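Local atomic coordinates of basic blue protein (Cucumis sativus, PDB entry 2CBP), a protein that binds a single type 1 copper ion and, as a plant blue copper protein of the phytocyanin family, probably carries electrons. Residues A1-V5 with D28-N33. Numbering follows the deposited sequence.
Sequences AVYVV and DILLFN
Val5 CG2 lies over the middle of the Phe32 ring, 3.9 Å from its centroid and only 11° off the ring normal, a CH-pi contact. Val5 CG1 lies anti to the backbone N (chi1 177°), which leaves CG2 beside that N and directed at the ring, also touching Leu30 CB. Trp11 and Phe77 meet the same ring, and the Phe32 side chain lies about 10 Å from the copper ion. Leu31 works through its backbone as well as its side chain: Leu31 N donates to Tyr3 O at 2.8 Å, nearly along the C=O axis, Leu31 O receives Val5 N at 3.0 Å, and Leu31 CB lies beside Val2 CG1 at 4.2 Å. The pair belongs to a cupredoxin beta-sandwich, in which strand 2-4 is outermost in its sheet and strand 29-33 also pairs, antiparallel, with strand 65-69. The parallel ladder starts with Ile29 N on Ala1 O (2.9 Å); past Val5 N a water donates to Val5 O and Leu31 O and accepts from Asn33 N. At the other end the chain terminus, Ala1 N, forms a salt bridge with Asp28 OD1 at 3.0 Å, arriving 52° out of the carboxylate plane. Asp28 OD2 accepts a hydrogen bond from Arg25 N and lies near the plane of the Tyr3 ring at its edge, 3.5 Å from Tyr3 CE1. With an alanine at Asp28, the terminal ammonium is likely to lose its counter-charge and Arg25 N its acceptor.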
loop_
_atom_site.group_PDB
_atom_site.type_symbol
_atom_site.label_atom_id
_atom_site.label_comp_id
_atom_site.label_asym_id
_atom_site.label_seq_id
_atom_site.Cartn_x
_atom_site.Cartn_y
_atom_site.Cartn_z
ATOM N N ALA A 1 -10.425 -9.463 8.989
ATOM C CA ALA A 1 -9.538 -10.417 8.331
ATOM C C ALA A 1 -8.217 -9.694 7.955
ATOM O O ALA A 1 -8.257 -8.490 7.732
ATOM C CB ALA A 1 -10.106 -11.041 7.076
ATOM N N VAL A 2 -7.193 -10.509 7.900
ATOM C CA VAL A 2 -5.850 -10.037 7.528
ATOM C C VAL A 2 -5.470 -10.579 6.156
ATOM O O VAL A 2 -5.681 -11.748 5.831
ATOM C CB VAL A 2 -4.815 -10.483 8.582
ATOM C CG1 VAL A 2 -3.410 -10.014 8.258
ATOM C CG2 VAL A 2 -5.267 -10.105 9.969
ATOM N N TYR A 3 -4.892 -9.701 5.365
ATOM C CA TYR A 3 -4.407 -9.986 4.027
ATOM C C TYR A 3 -2.909 -9.616 3.975
ATOM O O TYR A 3 -2.552 -8.558 4.494
ATOM C CB TYR A 3 -5.128 -9.188 2.929
ATOM C CG TYR A 3 -6.606 -9.529 2.864
ATOM C CD1 TYR A 3 -7.505 -8.999 3.781
ATOM C CD2 TYR A 3 -7.075 -10.413 1.895
ATOM C CE1 TYR A 3 -8.855 -9.317 3.751
ATOM C CE2 TYR A 3 -8.433 -10.748 1.847
ATOM C CZ TYR A 3 -9.308 -10.193 2.776
ATOM O OH TYR A 3 -10.638 -10.508 2.746
ATOM N N VAL A 4 -2.170 -10.503 3.354
ATOM C CA VAL A 4 -0.725 -10.273 3.181
ATOM C C VAL A 4 -0.564 -9.734 1.743
ATOM O O VAL A 4 -0.760 -10.439 0.742
ATOM C CB VAL A 4 0.104 -11.523 3.482
ATOM C CG1 VAL A 4 1.606 -11.225 3.367
ATOM C CG2 VAL A 4 -0.255 -12.134 4.824
ATOM N N VAL A 5 -0.257 -8.461 1.697
ATOM C CA VAL A 5 -0.050 -7.771 0.411
ATOM C C VAL A 5 1.041 -8.431 -0.416
ATOM O O VAL A 5 2.193 -8.588 0.040
ATOM C CB VAL A 5 0.278 -6.284 0.691
ATOM C CG1 VAL A 5 0.575 -5.557 -0.626
ATOM C CG2 VAL A 5 -0.789 -5.610 1.503
ATOM N N ASP A 28 -10.631 -4.511 8.210
ATOM C CA ASP A 28 -9.697 -5.548 7.704
ATOM C C ASP A 28 -8.289 -4.924 7.871
ATOM O O ASP A 28 -8.128 -3.696 7.991
ATOM C CB ASP A 28 -9.992 -5.979 6.298
ATOM C CG ASP A 28 -11.126 -6.949 6.102
ATOM O OD1 ASP A 28 -11.684 -7.424 7.148
ATOM O OD2 ASP A 28 -11.506 -7.302 4.980
ATOM N N ILE A 29 -7.298 -5.791 7.898
ATOM C CA ILE A 29 -5.900 -5.428 8.047
ATOM C C ILE A 29 -5.067 -5.873 6.842
ATOM O O ILE A 29 -5.167 -6.996 6.355
ATOM C CB ILE A 29 -5.265 -6.073 9.291
ATOM C CG1 ILE A 29 -5.987 -5.548 10.518
ATOM C CG2 ILE A 29 -3.780 -5.767 9.393
ATOM C CD1 ILE A 29 -5.766 -6.366 11.789
ATOM N N LEU A 30 -4.229 -4.927 6.397
ATOM C CA LEU A 30 -3.300 -5.184 5.305
ATOM C C LEU A 30 -1.923 -5.316 6.013
ATOM O O LEU A 30 -1.590 -4.436 6.815
ATOM C CB LEU A 30 -3.208 -4.112 4.253
ATOM C CG LEU A 30 -4.459 -3.799 3.442
ATOM C CD1 LEU A 30 -4.082 -2.925 2.280
ATOM C CD2 LEU A 30 -5.154 -5.045 2.994
ATOM N N LEU A 31 -1.270 -6.397 5.703
ATOM C CA LEU A 31 0.069 -6.688 6.268
ATOM C C LEU A 31 1.107 -6.562 5.151
ATOM O O LEU A 31 1.057 -7.277 4.153
ATOM C CB LEU A 31 0.071 -8.059 6.898
ATOM C CG LEU A 31 1.263 -8.434 7.774
ATOM C CD1 LEU A 31 0.782 -9.421 8.807
ATOM C CD2 LEU A 31 2.419 -8.979 6.978
ATOM N N PHE A 32 2.038 -5.646 5.377
ATOM C CA PHE A 32 3.108 -5.314 4.447
ATOM C C PHE A 32 4.471 -5.805 4.941
ATOM O O PHE A 32 4.946 -5.300 5.963
ATOM C CB PHE A 32 3.185 -3.778 4.259
ATOM C CG PHE A 32 2.002 -3.100 3.627
ATOM C CD1 PHE A 32 0.884 -2.765 4.370
ATOM C CD2 PHE A 32 2.030 -2.779 2.259
ATOM C CE1 PHE A 32 -0.219 -2.144 3.783
ATOM C CE2 PHE A 32 0.944 -2.141 1.650
ATOM C CZ PHE A 32 -0.174 -1.824 2.432
ATOM N N ASN A 33 5.022 -6.720 4.161
ATOM C CA ASN A 33 6.339 -7.296 4.447
ATOM C C ASN A 33 7.378 -6.814 3.424
ATOM O O ASN A 33 7.154 -7.038 2.213
ATOM C CB ASN A 33 6.321 -8.824 4.395
ATOM C CG ASN A 33 5.510 -9.503 5.475
ATOM O OD1 ASN A 33 5.604 -9.164 6.659
ATOM N ND2 ASN A 33 4.749 -10.481 5.036
HETATM O O HOH W 1 3.265 -8.107 2.625
#